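Local coordinates for putative DNA-binding protein (Streptomyces coelicolor, PDB 2EWT) that probably binds DNA through a helix-turn-helix domain as BldD, a central regulator of aerial mycelium formation, at residues 20-25 against 59-64; 11-16 against 53-58. All blocks are in the same frame, centred on the assembly; numbering follows the deposited sequence.

Interaction 1. Residues 20-25 against 59-64; sequences QGLSLH and ADFYGV
The side-chain amide of Gln20 stands against the rim of the Tyr62 ring, with Gln20 CD 3.7 Å from Tyr62 CD1. Amide and ring planes are 84° apart, so the ring presents its edge to the flat of the amide and they do not stack. Gln20 reaches the ring because its CG lies between the backbone N and the carbonyl carbon (chi1 61°), with the chain then running on extended. Beside it, Leu22 offers a single methyl to two rings: Leu22 CD1 lies 4.3 Å from Tyr62 CE1, at the edge of that ring, and 4.4 Å from Phe61 CE2. Phe61 also covers one face of Tyr62, its CD2 offset toward the rim. The contact thus fastens the link between helices 3-19 and 24-30 to the C-terminal end of helix 52-62, within the compact all-helical helix-turn-helix domain. That end closes in a Schellman motif, in which Gly63 takes positive phi, Gly63 N bonds Asp60 O and Val64 N bonds Ala59 O at 3.0 Å. On the opposing segment, Leu22 O accepts a bond from Arg17, and Ser23 OG caps helix 24-30 at Gly26 N. Further out, Trp35 meets Phe61 edge-to-face, while Val27 and Val40 pack on Tyr62.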
loop_
_atom_site.group_PDB
_atom_site.type_symbol
_atom_site.label_atom_id
_atom_site.label_comp_id
_atom_site.label_asym_id
_atom_site.label_seq_id
_atom_site.Cartn_x
_atom_site.Cartn_y
_atom_site.Cartn_z
ATOM N N GLN A 20 -13.182 14.575 -7.743
ATOM C CA GLN A 20 -13.222 15.811 -6.980
ATOM C C GLN A 20 -12.842 17.019 -7.830
ATOM O O GLN A 20 -12.413 18.050 -7.313
ATOM C CB GLN A 20 -12.327 15.711 -5.748
ATOM C CG GLN A 20 -10.864 15.475 -6.028
ATOM C CD GLN A 20 -10.116 15.094 -4.771
ATOM O OE1 GLN A 20 -10.289 13.995 -4.243
ATOM N NE2 GLN A 20 -9.292 16.005 -4.274
ATOM N N GLY A 21 -13.000 16.866 -9.142
ATOM C CA GLY A 21 -12.735 17.946 -10.080
ATOM C C GLY A 21 -11.319 18.445 -10.295
ATOM O O GLY A 21 -11.128 19.600 -10.674
ATOM N N LEU A 22 -10.327 17.592 -10.068
ATOM C CA LEU A 22 -8.939 17.995 -10.257
ATOM C C LEU A 22 -8.329 17.380 -11.514
ATOM O O LEU A 22 -8.512 16.197 -11.785
ATOM C CB LEU A 22 -8.096 17.570 -9.049
ATOM C CG LEU A 22 -8.336 18.260 -7.705
ATOM C CD1 LEU A 22 -7.467 17.606 -6.637
ATOM C CD2 LEU A 22 -8.012 19.741 -7.823
ATOM N N SER A 23 -7.621 18.201 -12.286
ATOM C CA SER A 23 -6.929 17.723 -13.475
ATOM C C SER A 23 -5.538 17.395 -12.942
ATOM O O SER A 23 -5.242 17.687 -11.783
ATOM C CB SER A 23 -6.823 18.836 -14.523
ATOM O OG SER A 23 -6.082 19.938 -14.019
ATOM N N LEU A 24 -4.679 16.794 -13.762
ATOM C CA LEU A 24 -3.333 16.494 -13.288
ATOM C C LEU A 24 -2.626 17.807 -12.949
ATOM O O LEU A 24 -1.863 17.882 -11.983
ATOM C CB LEU A 24 -2.551 15.708 -14.347
ATOM C CG LEU A 24 -3.000 14.251 -14.507
ATOM C CD1 LEU A 24 -2.265 13.609 -15.678
ATOM C CD2 LEU A 24 -2.730 13.483 -13.213
ATOM N N HIS A 25 -2.886 18.844 -13.741
ATOM C CA HIS A 25 -2.285 20.152 -13.492
ATOM C C HIS A 25 -2.809 20.657 -12.147
ATOM O O HIS A 25 -2.059 21.203 -11.334
ATOM C CB HIS A 25 -2.678 21.141 -14.599
ATOM C CG HIS A 25 -2.068 22.500 -14.442
ATOM N ND1 HIS A 25 -2.623 23.631 -15.001
ATOM C CD2 HIS A 25 -0.945 22.908 -13.808
ATOM C CE1 HIS A 25 -1.869 24.677 -14.716
ATOM N NE2 HIS A 25 -0.844 24.265 -13.993
ATOM N N ALA A 59 -3.731 9.276 -0.657
ATOM C CA ALA A 59 -5.063 9.103 -0.085
ATOM C C ALA A 59 -5.390 10.308 0.784
ATOM O O ALA A 59 -6.491 10.858 0.711
ATOM C CB ALA A 59 -5.120 7.829 0.750
ATOM N N ASP A 60 -4.425 10.709 1.608
ATOM C CA ASP A 60 -4.589 11.856 2.495
ATOM C C ASP A 60 -4.812 13.118 1.675
ATOM O O ASP A 60 -5.695 13.922 1.978
ATOM C CB ASP A 60 -3.345 12.024 3.370
ATOM C CG ASP A 60 -3.223 10.943 4.425
ATOM O OD1 ASP A 60 -3.858 9.880 4.263
ATOM O OD2 ASP A 60 -2.489 11.149 5.413
ATOM N N PHE A 61 -4.003 13.283 0.634
ATOM C CA PHE A 61 -4.112 14.442 -0.243
ATOM C C PHE A 61 -5.510 14.550 -0.843
ATOM O O PHE A 61 -6.111 15.626 -0.850
ATOM C CB PHE A 61 -3.081 14.348 -1.368
ATOM C CG PHE A 61 -3.209 15.438 -2.397
ATOM C CD1 PHE A 61 -2.868 16.753 -2.087
ATOM C CD2 PHE A 61 -3.692 15.153 -3.668
ATOM C CE1 PHE A 61 -3.008 17.771 -3.032
ATOM C CE2 PHE A 61 -3.835 16.161 -4.621
ATOM C CZ PHE A 61 -3.492 17.472 -4.299
ATOM N N TYR A 62 -6.024 13.433 -1.346
ATOM C CA TYR A 62 -7.345 13.411 -1.950
ATOM C C TYR A 62 -8.471 13.405 -0.922
ATOM O O TYR A 62 -9.637 13.572 -1.274
ATOM C CB TYR A 62 -7.475 12.208 -2.883
ATOM C CG TYR A 62 -6.666 12.346 -4.159
ATOM C CD1 TYR A 62 -6.791 13.480 -4.962
ATOM C CD2 TYR A 62 -5.789 11.342 -4.568
ATOM C CE1 TYR A 62 -6.063 13.617 -6.144
ATOM C CE2 TYR A 62 -5.053 11.467 -5.753
ATOM C CZ TYR A 62 -5.196 12.608 -6.534
ATOM O OH TYR A 62 -4.480 12.733 -7.704
ATOM N N GLY A 63 -8.117 13.213 0.346
ATOM C CA GLY A 63 -9.114 13.207 1.402
ATOM C C GLY A 63 -9.991 11.968 1.435
ATOM O O GLY A 63 -11.159 12.037 1.824
ATOM N N VAL A 64 -9.434 10.831 1.030
ATOM C CA VAL A 64 -10.180 9.577 1.022
ATOM C C VAL A 64 -9.394 8.483 1.738
ATOM O O VAL A 64 -8.172 8.560 1.853
ATOM C CB VAL A 64 -10.458 9.088 -0.418
ATOM C CG1 VAL A 64 -11.210 10.152 -1.198
ATOM C CG2 VAL A 64 -9.151 8.735 -1.109
#

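Interaction 2. Residues 11-16 against 53-58; sequences AKLRAI and QRLAEL. With SO4 (sulfate ion), chain C.
Leu13 and Leu58 mark the nearest approach of two helical backbones, their CA atoms 8.4 Å apart, a spacing that leaves the meeting to side chains alone. Both segments are helical throughout and belong to longer helices, 3-19 and 52-62. Leu13 carries one half of the contact by itself. Its CG sits beside the backbone N, anti to the carbonyl carbon (chi1 -86°), and its CD2 methyl projects toward the other helix. There Leu13 CD2 lies 4.0 Å from Leu58 CD1, the two side chains crossing at about a right angle, and 4.3 Å from Leu55 CD1. The three leucines are buried, and they form part of the hydrophobic core of the helix-turn-helix domain; Leu69 packs on Leu55, as does Val52 of the second subunit, and Tyr43 from helix 37-45 on Leu58. Away from this core, the chain of Arg54 bends at chi2 (69°) and chi3, and its guanidinium meets a sulfate ion. Arg54 NH2 bonds sulfate O4 at 3.1 Å, fairly straight at 158°, and Arg54 NE gives the same oxygen a weak bond of 3.3 Å; this oxygen lies in the guanidinium plane, at the edge. Arg54 NH1 forms a salt bridge with Glu57 OE1 at 3.2 Å, one helical turn on. Replacing Arg54 with an alanine removes the guanidinium, which is likely to leave the sulfate without these N-H donors and Glu57 without this salt-bridge mate. The sulfate probably comes from the crystallisation liquor. Segment 53-58 thus does two kinds of chemistry: its contact with 11-16 is made by leucine methyls alone, whereas the guanidinium of Arg54, shared between a carboxylate and a bound anion, is likely to have its charge largely balanced.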
loop_
_atom_site.group_PDB
_atom_site.type_symbol
_atom_site.label_atom_id
_atom_site.label_comp_id
_atom_site.label_asym_id
_atom_site.label_seq_id
_atom_site.Cartn_x
_atom_site.Cartn_y
_atom_site.Cartn_z
ATOM N N ALA A 11 -6.184 3.134 -11.974
ATOM C CA ALA A 11 -7.521 3.526 -12.400
ATOM C C ALA A 11 -8.302 4.151 -11.248
ATOM O O ALA A 11 -9.020 5.131 -11.443
ATOM C CB ALA A 11 -8.270 2.316 -12.955
ATOM N N LYS A 12 -8.164 3.591 -10.049
ATOM C CA LYS A 12 -8.863 4.145 -8.898
ATOM C C LYS A 12 -8.250 5.486 -8.510
ATOM O O LYS A 12 -8.959 6.393 -8.079
ATOM C CB LYS A 12 -8.836 3.163 -7.720
ATOM C CG LYS A 12 -9.711 1.941 -7.971
ATOM C CD LYS A 12 -10.147 1.256 -6.688
ATOM C CE LYS A 12 -11.184 0.181 -6.993
ATOM N NZ LYS A 12 -11.608 -0.583 -5.785
ATOM N N LEU A 13 -6.937 5.616 -8.668
ATOM C CA LEU A 13 -6.271 6.879 -8.361
ATOM C C LEU A 13 -6.799 7.950 -9.314
ATOM O O LEU A 13 -7.045 9.091 -8.912
ATOM C CB LEU A 13 -4.752 6.740 -8.525
ATOM C CG LEU A 13 -3.998 6.198 -7.304
ATOM C CD1 LEU A 13 -2.572 5.825 -7.687
ATOM C CD2 LEU A 13 -3.996 7.250 -6.210
ATOM N N ARG A 14 -6.973 7.578 -10.580
ATOM C CA ARG A 14 -7.481 8.514 -11.581
ATOM C C ARG A 14 -8.941 8.870 -11.289
ATOM O O ARG A 14 -9.332 10.036 -11.358
ATOM C CB ARG A 14 -7.359 7.918 -12.993
ATOM C CG ARG A 14 -7.853 8.863 -14.093
ATOM C CD ARG A 14 -7.912 8.215 -15.475
ATOM N NE ARG A 14 -6.600 8.018 -16.093
ATOM C CZ ARG A 14 -5.839 6.940 -15.931
ATOM N NH1 ARG A 14 -6.250 5.939 -15.162
ATOM N NH2 ARG A 14 -4.669 6.854 -16.556
ATOM N N ALA A 15 -9.744 7.865 -10.954
ATOM C CA ALA A 15 -11.153 8.091 -10.656
ATOM C C ALA A 15 -11.325 9.059 -9.489
ATOM O O ALA A 15 -12.061 10.036 -9.592
ATOM C CB ALA A 15 -11.844 6.764 -10.348
ATOM N N ILE A 16 -10.640 8.795 -8.380
ATOM C CA ILE A 16 -10.741 9.662 -7.210
ATOM C C ILE A 16 -10.299 11.095 -7.517
ATOM O O ILE A 16 -10.922 12.052 -7.055
ATOM C CB ILE A 16 -9.925 9.089 -6.024
ATOM C CG1 ILE A 16 -10.741 8.006 -5.314
ATOM C CG2 ILE A 16 -9.565 10.191 -5.038
ATOM C CD1 ILE A 16 -11.164 6.855 -6.207
ATOM N N GLN A 53 3.734 3.812 1.127
ATOM C CA GLN A 53 3.885 5.151 1.698
ATOM C C GLN A 53 3.301 6.212 0.765
ATOM O O GLN A 53 2.568 7.100 1.205
ATOM C CB GLN A 53 5.363 5.437 1.989
ATOM C CG GLN A 53 5.638 6.817 2.579
ATOM C CD GLN A 53 7.076 6.975 3.041
ATOM O OE1 GLN A 53 7.999 6.457 2.417
ATOM N NE2 GLN A 53 7.272 7.707 4.131
ATOM N N ARG A 54 3.608 6.106 -0.525
ATOM C CA ARG A 54 3.101 7.061 -1.508
ATOM C C ARG A 54 1.579 6.962 -1.611
ATOM O O ARG A 54 0.887 7.979 -1.691
ATOM C CB ARG A 54 3.721 6.795 -2.884
ATOM C CG ARG A 54 3.510 7.925 -3.887
ATOM C CD ARG A 54 4.308 9.163 -3.487
ATOM N NE ARG A 54 5.748 8.944 -3.613
ATOM C CZ ARG A 54 6.679 9.763 -3.132
ATOM N NH1 ARG A 54 6.329 10.866 -2.484
ATOM N NH2 ARG A 54 7.964 9.482 -3.304
ATOM N N LEU A 55 1.051 5.739 -1.618
ATOM C CA LEU A 55 -0.397 5.564 -1.708
ATOM C C LEU A 55 -1.090 6.227 -0.520
ATOM O O LEU A 55 -2.121 6.883 -0.677
ATOM C CB LEU A 55 -0.769 4.080 -1.754
ATOM C CG LEU A 55 -2.264 3.810 -1.981
ATOM C CD1 LEU A 55 -2.693 4.432 -3.303
ATOM C CD2 LEU A 55 -2.536 2.315 -1.982
ATOM N N ALA A 56 -0.522 6.050 0.669
ATOM C CA ALA A 56 -1.089 6.642 1.874
ATOM C C ALA A 56 -1.047 8.166 1.794
ATOM O O ALA A 56 -1.982 8.841 2.223
ATOM C CB ALA A 56 -0.326 6.160 3.106
ATOM N N GLU A 57 0.035 8.704 1.241
ATOM C CA GLU A 57 0.180 10.152 1.115
ATOM C C GLU A 57 -0.839 10.704 0.122
ATOM O O GLU A 57 -1.417 11.770 0.340
ATOM C CB GLU A 57 1.606 10.505 0.670
ATOM C CG GLU A 57 2.678 9.928 1.593
ATOM C CD GLU A 57 4.098 10.160 1.106
ATOM O OE1 GLU A 57 4.348 10.040 -0.113
ATOM O OE2 GLU A 57 4.972 10.442 1.953
ATOM N N LEU A 58 -1.067 9.974 -0.968
ATOM C CA LEU A 58 -2.029 10.408 -1.974
ATOM C C LEU A 58 -3.453 10.312 -1.445
ATOM O O LEU A 58 -4.288 11.166 -1.745
ATOM C CB LEU A 58 -1.885 9.568 -3.244
ATOM C CG LEU A 58 -0.577 9.802 -4.004
ATOM C CD1 LEU A 58 -0.459 8.800 -5.145
ATOM C CD2 LEU A 58 -0.538 11.238 -4.541
HETATM S S SO4 C . 8.405 7.728 -6.164
HETATM O O1 SO4 C . 7.929 7.078 -7.399
HETATM O O2 SO4 C . 9.874 7.856 -6.207
HETATM O O3 SO4 C . 7.804 9.071 -6.053
HETATM O O4 SO4 C . 8.015 6.915 -4.996
#

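The segments alternate along the chain, in the order 11-16, 20-25, 53-58, 59-64, and the centres of the two interactions lie about 8 Å apart. Both use helix 52-62: interaction 2 engages its middle and interaction 1 its C-terminal end. On the other side, helix 3-19 supplies interaction 2, and the turn leading from it into helix 24-30 supplies interaction 1. The two join directly where Tyr62 CB packs 3.6 Å from Ile16 CG2. Helix 52-62 is thereby packed against successive parts of the N-terminal half, closing one continuous core in a small domain whose helices 24-30 and 37-45 probably form the DNA-binding helix-turn-helix.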